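Local coordinates for protein N-acylethanolamine-hydrolyzing acid amidase subunit beta (PDB 6DY3) that probably degrades bioactive fatty acid amides such as N-palmitoylethanolamine to ethanolamine and free fatty acids, as the beta-subunit of a heterodimer formed by autocatalytic cleavage, at residues V5-A10 with K130-V135; A10-H15 with V214-L219; R17-D22 with L208-T213; E25-I30 with L47-Y52. All coordinates share one frame; numbering follows the deposited sequence.

Contact 1 (V5-A10 with K130-V135)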
loop_
_atom_site.group_PDB
_atom_site.type_symbol
_atom_site.label_atom_id
_atom_site.label_comp_id
_atom_site.label_asym_id
_atom_site.label_seq_id
_atom_site.Cartn_x
_atom_site.Cartn_y
_atom_site.Cartn_z
ATOM N N VAL B 5 -11.509 4.033 -6.716
ATOM C CA VAL B 5 -12.689 3.508 -6.044
ATOM C C VAL B 5 -13.911 3.952 -6.833
ATOM O O VAL B 5 -14.032 5.131 -7.179
ATOM C CB VAL B 5 -12.775 3.986 -4.583
ATOM C CG1 VAL B 5 -14.193 3.793 -4.024
ATOM C CG2 VAL B 5 -11.777 3.221 -3.745
ATOM N N ALA B 6 -14.819 3.012 -7.107
ATOM C CA ALA B 6 -16.013 3.290 -7.896
ATOM C C ALA B 6 -17.202 2.518 -7.342
ATOM O O ALA B 6 -17.065 1.365 -6.922
ATOM C CB ALA B 6 -15.805 2.927 -9.376
ATOM N N GLN B 7 -18.371 3.158 -7.344
ATOM C CA GLN B 7 -19.619 2.511 -6.958
ATOM C C GLN B 7 -20.558 2.496 -8.157
ATOM O O GLN B 7 -20.902 3.555 -8.694
ATOM C CB GLN B 7 -20.266 3.221 -5.768
ATOM C CG GLN B 7 -21.483 2.494 -5.240
ATOM C CD GLN B 7 -22.092 3.155 -4.023
ATOM O OE1 GLN B 7 -21.719 4.261 -3.635
ATOM N NE2 GLN B 7 -23.022 2.460 -3.396
ATOM N N ASN B 8 -20.967 1.301 -8.578
ATOM C CA ASN B 8 -21.802 1.184 -9.762
ATOM C C ASN B 8 -23.257 1.479 -9.406
ATOM O O ASN B 8 -23.598 1.802 -8.265
ATOM C CB ASN B 8 -21.647 -0.200 -10.393
ATOM C CG ASN B 8 -22.077 -1.321 -9.469
ATOM O OD1 ASN B 8 -22.781 -1.102 -8.484
ATOM N ND2 ASN B 8 -21.663 -2.537 -9.791
ATOM N N SER B 9 -24.132 1.362 -10.409
ATOM C CA SER B 9 -25.545 1.657 -10.199
ATOM C C SER B 9 -26.167 0.692 -9.199
ATOM O O SER B 9 -27.015 1.086 -8.391
ATOM C CB SER B 9 -26.290 1.597 -11.532
ATOM O OG SER B 9 -25.750 2.517 -12.464
ATOM N N ALA B 10 -25.736 -0.571 -9.220
ATOM C CA ALA B 10 -26.254 -1.571 -8.295
ATOM C C ALA B 10 -25.793 -1.353 -6.859
ATOM O O ALA B 10 -26.271 -2.057 -5.964
ATOM C CB ALA B 10 -25.841 -2.970 -8.751
ATOM N N LYS B 130 -21.504 0.018 2.027
ATOM C CA LYS B 130 -22.751 0.768 1.987
ATOM C C LYS B 130 -22.643 1.912 0.976
ATOM O O LYS B 130 -21.638 2.071 0.280
ATOM C CB LYS B 130 -23.110 1.278 3.382
ATOM C CG LYS B 130 -23.523 0.177 4.340
ATOM C CD LYS B 130 -23.405 0.587 5.804
ATOM C CE LYS B 130 -24.121 1.892 6.100
ATOM N NZ LYS B 130 -23.919 2.323 7.506
ATOM N N LYS B 131 -23.690 2.728 0.901
ATOM C CA LYS B 131 -23.750 3.782 -0.099
ATOM C C LYS B 131 -22.707 4.857 0.168
ATOM O O LYS B 131 -22.489 5.268 1.310
ATOM C CB LYS B 131 -25.143 4.401 -0.128
ATOM C CG LYS B 131 -25.305 5.554 -1.100
ATOM C CD LYS B 131 -26.679 6.186 -0.954
ATOM C CE LYS B 131 -26.866 7.355 -1.901
ATOM N NZ LYS B 131 -28.097 8.120 -1.572
ATOM N N ASN B 132 -22.071 5.322 -0.910
ATOM C CA ASN B 132 -21.085 6.398 -0.867
ATOM C C ASN B 132 -19.918 6.073 0.052
ATOM O O ASN B 132 -19.168 6.970 0.447
ATOM C CB ASN B 132 -21.730 7.725 -0.450
ATOM C CG ASN B 132 -22.482 8.393 -1.592
ATOM O OD1 ASN B 132 -22.094 8.290 -2.755
ATOM N ND2 ASN B 132 -23.566 9.080 -1.261
ATOM N N GLU B 133 -19.740 4.797 0.400
ATOM C CA GLU B 133 -18.625 4.384 1.250
ATOM C C GLU B 133 -17.386 4.200 0.373
ATOM O O GLU B 133 -16.923 3.093 0.095
ATOM C CB GLU B 133 -18.969 3.123 2.028
ATOM C CG GLU B 133 -19.893 3.382 3.208
ATOM C CD GLU B 133 -19.905 2.250 4.226
ATOM O OE1 GLU B 133 -19.528 1.114 3.868
ATOM O OE2 GLU B 133 -20.315 2.494 5.381
ATOM N N GLY B 134 -16.877 5.335 -0.097
ATOM C CA GLY B 134 -15.628 5.402 -0.827
ATOM C C GLY B 134 -15.030 6.784 -0.663
ATOM O O GLY B 134 -15.688 7.780 -0.974
ATOM N N VAL B 135 -13.800 6.872 -0.163
ATOM C CA VAL B 135 -13.219 8.157 0.200
ATOM C C VAL B 135 -11.734 8.172 -0.134
ATOM O O VAL B 135 -11.043 7.153 -0.050
ATOM C CB VAL B 135 -13.426 8.468 1.699
ATOM C CG1 VAL B 135 -12.668 7.463 2.573
ATOM C CG2 VAL B 135 -12.992 9.890 2.012
#
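The polar part of this contact lies between the side-chain amide of Q7 and the backbone of N132. OE1 of Q7 takes the N-H of N132 at 2.9 Å, with the donor tilted 17° from the carbonyl plane. CG of Q7 stands anti to the backbone N (chi1 -174°) and the chain beyond it is extended, which carries the amide well out from strand 2-7. Its NE2 passes 3.6 Å from CA of K131 and donates to G11 O, so bonds at both ends fix the rotation of the amide. With a leucine here, N132 N and G11 O would probably both be left without their mates and the loop less firmly located.

The loop is a type II turn from K130 to E133. N132 fills its third position with a positive phi (58°), which asparagine tolerates well, and its OD1 binds V152 N. E133 OE1 meets K130 N at 2.9 Å from above the carboxylate plane and also binds I129 N, while K131 reaches away to a salt bridge with D153.

The apolar part is small: CG1 of V5 rests 3.9 Å from CA of G134, the glycine bringing no side chain to the contact. V5 also packs on I125 and A127, between the two sheets of the Ntn-hydrolase sandwich. With 174 Å² buried, the chemistry implies a join set more by one directed bond than by broad packing.

Contact 2 (A10-H15 with V214-L219)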
loop_
_atom_site.group_PDB
_atom_site.type_symbol
_atom_site.label_atom_id
_atom_site.label_comp_id
_atom_site.label_asym_id
_atom_site.label_seq_id
_atom_site.Cartn_x
_atom_site.Cartn_y
_atom_site.Cartn_z
ATOM N N ALA B 10 -25.736 -0.571 -9.220
ATOM C CA ALA B 10 -26.254 -1.571 -8.295
ATOM C C ALA B 10 -25.793 -1.353 -6.859
ATOM O O ALA B 10 -26.271 -2.057 -5.964
ATOM C CB ALA B 10 -25.841 -2.970 -8.751
ATOM N N GLY B 11 -24.876 -0.419 -6.613
ATOM C CA GLY B 11 -24.393 -0.170 -5.274
ATOM C C GLY B 11 -23.117 -0.897 -4.903
ATOM O O GLY B 11 -22.629 -0.725 -3.777
ATOM N N GLN B 12 -22.568 -1.709 -5.800
ATOM C CA GLN B 12 -21.329 -2.417 -5.524
ATOM C C GLN B 12 -20.150 -1.459 -5.608
ATOM O O GLN B 12 -20.086 -0.607 -6.499
ATOM C CB GLN B 12 -21.150 -3.570 -6.512
ATOM C CG GLN B 12 -20.021 -4.515 -6.152
ATOM C CD GLN B 12 -19.875 -5.652 -7.137
ATOM O OE1 GLN B 12 -19.674 -5.430 -8.331
ATOM N NE2 GLN B 12 -19.962 -6.882 -6.640
ATOM N N ILE B 13 -19.221 -1.596 -4.666
ATOM C CA ILE B 13 -18.060 -0.717 -4.553
ATOM C C ILE B 13 -16.819 -1.520 -4.922
ATOM O O ILE B 13 -16.541 -2.563 -4.317
ATOM C CB ILE B 13 -17.947 -0.120 -3.142
ATOM C CG1 ILE B 13 -19.217 0.679 -2.829
ATOM C CG2 ILE B 13 -16.705 0.762 -3.034
ATOM C CD1 ILE B 13 -19.219 1.360 -1.489
ATOM N N ILE B 14 -16.070 -1.028 -5.909
ATOM C CA ILE B 14 -14.890 -1.705 -6.434
ATOM C C ILE B 14 -13.662 -0.851 -6.155
ATOM O O ILE B 14 -13.680 0.368 -6.360
ATOM C CB ILE B 14 -15.021 -1.991 -7.946
ATOM C CG1 ILE B 14 -16.236 -2.883 -8.217
ATOM C CG2 ILE B 14 -13.759 -2.650 -8.484
ATOM C CD1 ILE B 14 -17.507 -2.121 -8.514
ATOM N N HIS B 15 -12.588 -1.501 -5.710
ATOM C CA HIS B 15 -11.341 -0.831 -5.361
ATOM C C HIS B 15 -10.240 -1.382 -6.257
ATOM O O HIS B 15 -9.875 -2.558 -6.147
ATOM C CB HIS B 15 -11.002 -1.045 -3.887
ATOM C CG HIS B 15 -9.850 -0.218 -3.404
ATOM N ND1 HIS B 15 -9.645 0.063 -2.071
ATOM C CD2 HIS B 15 -8.848 0.398 -4.075
ATOM C CE1 HIS B 15 -8.564 0.810 -1.941
ATOM N NE2 HIS B 15 -8.063 1.028 -3.143
ATOM N N VAL B 214 -7.463 -5.813 -7.759
ATOM C CA VAL B 214 -8.841 -5.381 -7.589
ATOM C C VAL B 214 -9.354 -5.968 -6.285
ATOM O O VAL B 214 -9.089 -7.134 -5.969
ATOM C CB VAL B 214 -9.738 -5.811 -8.771
ATOM C CG1 VAL B 214 -11.170 -5.338 -8.553
ATOM C CG2 VAL B 214 -9.189 -5.279 -10.096
ATOM N N MET B 215 -10.094 -5.162 -5.534
ATOM C CA MET B 215 -10.666 -5.576 -4.262
ATOM C C MET B 215 -12.125 -5.157 -4.232
ATOM O O MET B 215 -12.452 -4.011 -4.556
ATOM C CB MET B 215 -9.912 -4.959 -3.083
ATOM C CG MET B 215 -8.510 -5.509 -2.891
ATOM S SD MET B 215 -7.641 -4.707 -1.527
ATOM C CE MET B 215 -7.414 -3.055 -2.183
ATOM N N VAL B 216 -12.996 -6.093 -3.876
ATOM C CA VAL B 216 -14.411 -5.807 -3.671
ATOM C C VAL B 216 -14.768 -6.287 -2.271
ATOM O O VAL B 216 -15.218 -7.428 -2.107
ATOM C CB VAL B 216 -15.286 -6.485 -4.735
ATOM C CG1 VAL B 216 -16.700 -5.921 -4.684
ATOM C CG2 VAL B 216 -14.676 -6.325 -6.127
ATOM N N PRO B 217 -14.569 -5.475 -1.233
ATOM C CA PRO B 217 -14.824 -5.966 0.130
ATOM C C PRO B 217 -16.265 -6.377 0.371
ATOM O O PRO B 217 -16.516 -7.204 1.255
ATOM C CB PRO B 217 -14.418 -4.777 1.012
ATOM C CG PRO B 217 -14.499 -3.590 0.121
ATOM C CD PRO B 217 -14.123 -4.071 -1.240
ATOM N N GLY B 218 -17.219 -5.846 -0.392
ATOM C CA GLY B 218 -18.615 -6.182 -0.183
ATOM C C GLY B 218 -19.015 -7.569 -0.643
ATOM O O GLY B 218 -20.120 -8.012 -0.312
ATOM N N LEU B 219 -18.162 -8.253 -1.401
ATOM C CA LEU B 219 -18.505 -9.576 -1.891
ATOM C C LEU B 219 -18.673 -10.552 -0.725
ATOM O O LEU B 219 -17.983 -10.444 0.294
ATOM C CB LEU B 219 -17.422 -10.093 -2.833
ATOM C CG LEU B 219 -17.362 -9.517 -4.251
ATOM C CD1 LEU B 219 -16.177 -10.119 -4.987
ATOM C CD2 LEU B 219 -18.651 -9.757 -5.027
HETATM O O HOH W 1 -17.675 -3.422 -1.906
#
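H15 and M215 pair through two backbone bonds, H15 N to M215 O at 2.8 Å and M215 N to H15 O at 2.7 Å. Their side chains lie alongside each other on one face of the sheet. The M215 chain bends at its last torsion (chi3 -68°) and lays its CE methyl over the centre of the imidazole, 3.9 Å from the centroid, a CH-pi contact. The ring's nitrogens are engaged by S65 at ND1 and S67 at NE2, which fixes its tilt under the methyl. On the other face of the sheet, CG2 of I14 meets CG1 of V214 at 3.7 Å, two branched side chains well suited to strands.

This is an antiparallel hydrogen-bonded pair in one of the two stacked sheets of the Ntn-hydrolase fold. Past it the strands part as V216 to L219 form a type I turn, and a water links I13 O (2.8 Å) to G218 N. Q12 crosses V216 at about a right angle, its CG 3.9 Å from V216 CG1, and brings NE2 to CD2 of L219 at 3.5 Å. A serine in its place would probably uncover V216 CG1 and leave the L219 methyl without this neighbour. Farther out, Y225 of helix 222-226 packs against V214, V216 and L219, and M195 of helix 192-199 against I14 and V214.

Contact 3 (R17-D22 with L208-T213)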
loop_
_atom_site.group_PDB
_atom_site.type_symbol
_atom_site.label_atom_id
_atom_site.label_comp_id
_atom_site.label_asym_id
_atom_site.label_seq_id
_atom_site.Cartn_x
_atom_site.Cartn_y
_atom_site.Cartn_z
ATOM N N ARG B 17 -6.226 -0.862 -7.824
ATOM C CA ARG B 17 -4.959 -0.319 -7.361
ATOM C C ARG B 17 -3.822 -0.811 -8.243
ATOM O O ARG B 17 -3.638 -2.019 -8.409
ATOM C CB ARG B 17 -4.703 -0.714 -5.900
ATOM C CG ARG B 17 -3.741 0.217 -5.176
ATOM C CD ARG B 17 -2.312 -0.266 -5.248
ATOM N NE ARG B 17 -1.378 0.842 -5.100
ATOM C CZ ARG B 17 -0.936 1.318 -3.945
ATOM N NH1 ARG B 17 -1.327 0.780 -2.804
ATOM N NH2 ARG B 17 -0.088 2.336 -3.941
ATOM N N ASN B 18 -3.052 0.128 -8.778
ATOM C CA ASN B 18 -1.792 -0.164 -9.443
ATOM C C ASN B 18 -0.658 0.346 -8.571
ATOM O O ASN B 18 -0.747 1.441 -8.013
ATOM C CB ASN B 18 -1.720 0.497 -10.819
ATOM C CG ASN B 18 -2.428 -0.298 -11.896
ATOM O OD1 ASN B 18 -3.112 -1.281 -11.612
ATOM N ND2 ASN B 18 -2.272 0.128 -13.142
ATOM N N LEU B 19 0.390 -0.458 -8.431
ATOM C CA LEU B 19 1.573 -0.077 -7.665
ATOM C C LEU B 19 2.718 0.181 -8.640
ATOM O O LEU B 19 3.178 -0.740 -9.322
ATOM C CB LEU B 19 1.951 -1.161 -6.663
ATOM C CG LEU B 19 3.108 -0.737 -5.757
ATOM C CD1 LEU B 19 2.555 -0.085 -4.504
ATOM C CD2 LEU B 19 4.012 -1.914 -5.426
ATOM N N ASP B 20 3.171 1.429 -8.709
ATOM C CA ASP B 20 4.326 1.797 -9.517
ATOM C C ASP B 20 5.538 1.986 -8.610
ATOM O O ASP B 20 5.477 2.715 -7.615
ATOM C CB ASP B 20 4.051 3.068 -10.323
ATOM C CG ASP B 20 2.877 2.908 -11.300
ATOM O OD1 ASP B 20 2.182 3.910 -11.571
ATOM O OD2 ASP B 20 2.642 1.785 -11.795
ATOM N N TYR B 21 6.637 1.332 -8.967
ATOM C CA TYR B 21 7.824 1.256 -8.131
ATOM C C TYR B 21 9.036 1.363 -9.035
ATOM O O TYR B 21 9.126 0.638 -10.030
ATOM C CB TYR B 21 7.841 -0.066 -7.362
ATOM C CG TYR B 21 8.615 -0.079 -6.068
ATOM C CD1 TYR B 21 8.054 0.411 -4.894
ATOM C CD2 TYR B 21 9.893 -0.625 -6.011
ATOM C CE1 TYR B 21 8.749 0.378 -3.706
ATOM C CE2 TYR B 21 10.603 -0.663 -4.818
ATOM C CZ TYR B 21 10.025 -0.163 -3.672
ATOM O OH TYR B 21 10.732 -0.206 -2.491
ATOM N N ASP B 22 9.959 2.267 -8.701
ATOM C CA ASP B 22 11.124 2.485 -9.554
ATOM C C ASP B 22 11.975 1.229 -9.663
ATOM O O ASP B 22 12.552 0.950 -10.720
ATOM C CB ASP B 22 11.961 3.638 -9.010
ATOM C CG ASP B 22 12.879 4.219 -10.050
ATOM O OD1 ASP B 22 14.053 3.789 -10.120
ATOM O OD2 ASP B 22 12.419 5.099 -10.808
ATOM N N LEU B 208 6.841 1.052 -14.988
ATOM C CA LEU B 208 7.151 0.921 -13.569
ATOM C C LEU B 208 6.095 0.153 -12.791
ATOM O O LEU B 208 6.286 -0.091 -11.597
ATOM C CB LEU B 208 7.334 2.307 -12.942
ATOM C CG LEU B 208 8.410 3.171 -13.598
ATOM C CD1 LEU B 208 8.545 4.475 -12.857
ATOM C CD2 LEU B 208 9.745 2.448 -13.650
ATOM N N THR B 209 4.998 -0.249 -13.427
ATOM C CA THR B 209 3.925 -0.918 -12.706
ATOM C C THR B 209 4.379 -2.308 -12.269
ATOM O O THR B 209 4.754 -3.137 -13.104
ATOM C CB THR B 209 2.674 -1.003 -13.574
ATOM O OG1 THR B 209 2.346 0.297 -14.077
ATOM C CG2 THR B 209 1.502 -1.531 -12.762
ATOM N N VAL B 210 4.362 -2.549 -10.956
ATOM C CA VAL B 210 4.734 -3.857 -10.420
ATOM C C VAL B 210 3.556 -4.816 -10.486
ATOM O O VAL B 210 3.652 -5.912 -11.051
ATOM C CB VAL B 210 5.265 -3.720 -8.980
ATOM C CG1 VAL B 210 5.482 -5.099 -8.344
ATOM C CG2 VAL B 210 6.553 -2.933 -8.975
ATOM N N PHE B 211 2.429 -4.428 -9.890
ATOM C CA PHE B 211 1.240 -5.261 -9.917
ATOM C C PHE B 211 -0.002 -4.403 -10.086
ATOM O O PHE B 211 -0.001 -3.198 -9.831
ATOM C CB PHE B 211 1.099 -6.122 -8.650
ATOM C CG PHE B 211 0.904 -5.336 -7.376
ATOM C CD1 PHE B 211 -0.318 -4.760 -7.074
ATOM C CD2 PHE B 211 1.927 -5.239 -6.452
ATOM C CE1 PHE B 211 -0.496 -4.062 -5.904
ATOM C CE2 PHE B 211 1.748 -4.547 -5.272
ATOM C CZ PHE B 211 0.538 -3.961 -4.996
ATOM N N SER B 212 -1.070 -5.065 -10.516
ATOM C CA SER B 212 -2.412 -4.507 -10.561
ATOM C C SER B 212 -3.312 -5.419 -9.740
ATOM O O SER B 212 -3.188 -6.644 -9.818
ATOM C CB SER B 212 -2.941 -4.411 -11.997
ATOM O OG SER B 212 -2.180 -3.529 -12.796
ATOM N N THR B 213 -4.216 -4.829 -8.955
ATOM C CA THR B 213 -5.089 -5.602 -8.087
ATOM C C THR B 213 -6.475 -4.975 -8.056
ATOM O O THR B 213 -6.651 -3.780 -8.306
ATOM C CB THR B 213 -4.521 -5.708 -6.660
ATOM O OG1 THR B 213 -5.277 -6.662 -5.903
ATOM C CG2 THR B 213 -4.565 -4.371 -5.958
#
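Two bonds meet at the hydroxyl of T209: OG1 donates to D20 OD2 at 2.7 Å, on the syn side of the carboxylate, and accepts the backbone N-H of N206. The pair sits in one of the two antiparallel sheets of the Ntn-hydrolase fold, where strand 13-20 runs against strand 209-215. The other oxygen of the carboxylate, D20 OD1, binds the backbone N of C1, the probable nucleophile, and forms a salt bridge with R174. T209 thus probably helps to position a carboxylate that also binds the chain's first residue.

Farther along the same face, S212 OG donates to N18 OD1 from above the amide plane, while N18 ND2 serves L199 O and V204 O. R17 and T213 form a hydrogen-bonded pair, with T213 N to R17 O at 2.9 Å. Between the D20-T209 and N18-S212 pairs, strand 209-215 has one extra residue, a beta bulge in which L19 faces both V210 and F211; V210 N gives a 2.7 Å bond to L19 O.

On the opposite face, CB of L19 lies 3.7 Å from the centroid of the F211 ring, over its face. CD1 of L19 lies over one face of the R17 guanidinium, offset toward its rim, a group probably important for activity. R17 bends at chi2 (-93°), letting NE donate to N18 O while NH2 binds L68 O. Past the end of strand 13-20, CB of Y21 is touched by CG2 of V210 at 3.5 Å.

Contact 4 (E25-I30 with L47-Y52). With NAG (2-acetamido-2-deoxy-beta-D-glucopyranose), chain I.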
loop_
_atom_site.group_PDB
_atom_site.type_symbol
_atom_site.label_atom_id
_atom_site.label_comp_id
_atom_site.label_asym_id
_atom_site.label_seq_id
_atom_site.Cartn_x
_atom_site.Cartn_y
_atom_site.Cartn_z
ATOM N N GLU B 25 11.534 -4.520 -11.488
ATOM C CA GLU B 25 11.668 -5.948 -11.769
ATOM C C GLU B 25 12.120 -6.730 -10.537
ATOM O O GLU B 25 11.717 -7.883 -10.350
ATOM C CB GLU B 25 12.639 -6.152 -12.931
ATOM C CG GLU B 25 12.201 -5.469 -14.222
ATOM C CD GLU B 25 10.843 -5.939 -14.725
ATOM O OE1 GLU B 25 10.662 -7.160 -14.921
ATOM O OE2 GLU B 25 9.951 -5.083 -14.924
ATOM N N LEU B 26 12.969 -6.140 -9.695
ATOM C CA LEU B 26 13.391 -6.852 -8.490
ATOM C C LEU B 26 12.223 -7.071 -7.540
ATOM O O LEU B 26 12.145 -8.111 -6.874
ATOM C CB LEU B 26 14.514 -6.097 -7.785
ATOM C CG LEU B 26 15.885 -6.098 -8.462
ATOM C CD1 LEU B 26 16.895 -5.329 -7.618
ATOM C CD2 LEU B 26 16.380 -7.518 -8.712
ATOM N N LEU B 27 11.301 -6.112 -7.466
ATOM C CA LEU B 27 10.199 -6.223 -6.518
ATOM C C LEU B 27 9.175 -7.257 -6.956
ATOM O O LEU B 27 8.497 -7.843 -6.107
ATOM C CB LEU B 27 9.516 -4.868 -6.333
ATOM C CG LEU B 27 8.916 -4.671 -4.938
ATOM C CD1 LEU B 27 10.028 -4.431 -3.917
ATOM C CD2 LEU B 27 7.889 -3.542 -4.910
ATOM N N LYS B 28 9.044 -7.487 -8.267
ATOM C CA LYS B 28 8.059 -8.445 -8.765
ATOM C C LYS B 28 8.323 -9.843 -8.228
ATOM O O LYS B 28 7.383 -10.598 -7.951
ATOM C CB LYS B 28 8.066 -8.462 -10.293
ATOM C CG LYS B 28 7.524 -7.198 -10.936
ATOM C CD LYS B 28 7.581 -7.286 -12.448
ATOM C CE LYS B 28 6.980 -6.053 -13.092
ATOM N NZ LYS B 28 7.228 -5.998 -14.561
ATOM N N ASN B 29 9.594 -10.204 -8.072
ATOM C CA ASN B 29 9.968 -11.531 -7.601
ATOM C C ASN B 29 9.609 -11.783 -6.145
ATOM O O ASN B 29 9.682 -12.935 -5.707
ATOM C CB ASN B 29 11.469 -11.740 -7.781
ATOM C CG ASN B 29 11.865 -12.021 -9.219
ATOM O OD1 ASN B 29 11.110 -12.607 -9.990
ATOM N ND2 ASN B 29 13.063 -11.599 -9.578
ATOM N N ILE B 30 9.229 -10.757 -5.383
ATOM C CA ILE B 30 8.964 -10.946 -3.959
ATOM C C ILE B 30 7.590 -10.402 -3.586
ATOM O O ILE B 30 7.285 -10.221 -2.402
ATOM C CB ILE B 30 10.071 -10.300 -3.102
ATOM C CG1 ILE B 30 10.157 -8.794 -3.364
ATOM C CG2 ILE B 30 11.408 -10.967 -3.399
ATOM C CD1 ILE B 30 11.023 -8.052 -2.374
ATOM N N LEU B 47 -1.473 -7.207 0.355
ATOM C CA LEU B 47 -0.326 -7.418 -0.510
ATOM C C LEU B 47 0.896 -6.809 0.164
ATOM O O LEU B 47 0.800 -5.782 0.843
ATOM C CB LEU B 47 -0.554 -6.788 -1.883
ATOM C CG LEU B 47 -1.573 -7.487 -2.790
ATOM C CD1 LEU B 47 -1.970 -6.587 -3.956
ATOM C CD2 LEU B 47 -1.018 -8.800 -3.309
ATOM N N THR B 48 2.026 -7.486 0.047
ATOM C CA THR B 48 3.262 -6.950 0.590
ATOM C C THR B 48 4.414 -7.631 -0.135
ATOM O O THR B 48 4.218 -8.310 -1.150
ATOM C CB THR B 48 3.329 -7.132 2.113
ATOM O OG1 THR B 48 4.485 -6.454 2.622
ATOM C CG2 THR B 48 3.390 -8.613 2.496
ATOM N N PHE B 49 5.617 -7.473 0.401
ATOM C CA PHE B 49 6.811 -8.003 -0.233
ATOM C C PHE B 49 7.689 -8.640 0.829
ATOM O O PHE B 49 7.676 -8.233 1.991
ATOM C CB PHE B 49 7.556 -6.893 -0.976
ATOM C CG PHE B 49 6.639 -5.921 -1.668
ATOM C CD1 PHE B 49 6.116 -4.833 -0.984
ATOM C CD2 PHE B 49 6.285 -6.103 -2.994
ATOM C CE1 PHE B 49 5.268 -3.941 -1.608
ATOM C CE2 PHE B 49 5.434 -5.207 -3.628
ATOM C CZ PHE B 49 4.927 -4.127 -2.931
ATOM N N ALA B 50 8.442 -9.660 0.425
ATOM C CA ALA B 50 9.352 -10.315 1.352
ATOM C C ALA B 50 10.258 -9.281 2.004
ATOM O O ALA B 50 10.847 -8.443 1.319
ATOM C CB ALA B 50 10.183 -11.365 0.614
ATOM N N LEU B 51 10.361 -9.358 3.336
ATOM C CA LEU B 51 11.104 -8.424 4.188
ATOM C C LEU B 51 10.216 -7.316 4.745
ATOM O O LEU B 51 10.579 -6.676 5.738
ATOM C CB LEU B 51 12.297 -7.782 3.469
ATOM C CG LEU B 51 13.434 -8.714 3.047
ATOM C CD1 LEU B 51 14.491 -7.932 2.278
ATOM C CD2 LEU B 51 14.056 -9.413 4.251
ATOM N N TYR B 52 9.058 -7.088 4.136
ATOM C CA TYR B 52 8.123 -6.061 4.580
ATOM C C TYR B 52 6.923 -6.724 5.243
ATOM O O TYR B 52 6.183 -7.465 4.589
ATOM C CB TYR B 52 7.668 -5.198 3.404
ATOM C CG TYR B 52 8.785 -4.415 2.749
ATOM C CD1 TYR B 52 9.555 -4.980 1.745
ATOM C CD2 TYR B 52 9.069 -3.116 3.136
ATOM C CE1 TYR B 52 10.574 -4.277 1.149
ATOM C CE2 TYR B 52 10.085 -2.407 2.544
ATOM C CZ TYR B 52 10.836 -2.989 1.552
ATOM O OH TYR B 52 11.858 -2.284 0.955
HETATM C C1 NAG I . 13.603 -11.828 -10.887
HETATM C C2 NAG I . 13.903 -10.540 -11.682
HETATM C C3 NAG I . 14.762 -10.843 -12.917
HETATM C C4 NAG I . 15.960 -11.716 -12.560
HETATM C C5 NAG I . 15.497 -12.945 -11.789
HETATM C C6 NAG I . 16.620 -13.836 -11.305
HETATM C C7 NAG I . 11.703 -10.498 -12.765
HETATM C C8 NAG I . 10.508 -9.666 -13.107
HETATM N N2 NAG I . 12.671 -9.880 -12.079
HETATM O O3 NAG I . 15.215 -9.612 -13.470
HETATM O O4 NAG I . 16.641 -12.126 -13.742
HETATM O O5 NAG I . 14.801 -12.512 -10.617
HETATM O O6 NAG I . 17.904 -13.258 -11.509
HETATM O O7 NAG I . 11.799 -11.670 -13.109
#
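The glycan-bearing segment E25-I30 packs here on the outgoing end of strand 41-49, L27 and I30 meeting F49 and A50. The strand leaves through a type II turn from F49 to Y52, closed by Y52 N to F49 O at 2.8 Å.

L27 crosses the F49 side chain at about a right angle and sets CD2 over one face of the ring, 3.7 Å from the centroid and offset toward the rim. Leucine suits the place because a branched end can set a methyl on an aromatic face. I30 holds the backbone too: its O accepts A50 N at 3.1 Å, in the carbonyl plane on a lone pair. CG1 of I30 lies between the backbone N and the carbonyl carbon (chi1 60°), which brings CD1 to CB of F49 at 3.9 Å, while its CB faces CB of A50. The small A50 lets the loop come near, and it also packs on L40 of the alpha-subunit; N96 of that subunit binds L51 O.

The sugar is joined covalently to N29 ND2. Its acetamide N2 donates to E25 O at 2.8 Å, and its methyl C8 lies 3.8 Å from CD of K28. The amine of K28 forms a salt bridge to E25 OE2 at 2.9 Å and also binds L233 O, so the lysine's extended chain is held alongside the acetamide methyl.

N29, I30 and T31 make up the Asn-X-Thr sequon of N-linked glycosylation: the asparagine carries its sugar outward while the middle isoleucine turns into the protein.

Contacts 2 and 3 use the same pair of strands, 13-20 and 209-215, with centres about 20 Å apart. Contact 1 adjoins contact 2 through the neighbouring strand 2-7: A6 O and I14 N, 2.8 Å apart, probably hydrogen-bond, and their centres are about 8 Å apart. At the other end, contact 3 touches contact 4, L19 CD2 lying 3.5 Å from F49 CZ, so the sheet of contact 3 packs on strand 41-49 of the other sheet. Contact 3 is the one at the catalytic site: the side chain of R17 is about 3 Å from that of C1, the probable nucleophile. The side chains of H15 in contact 2 and F49 in contact 4 are about 10 Å and 9 Å from that of C1.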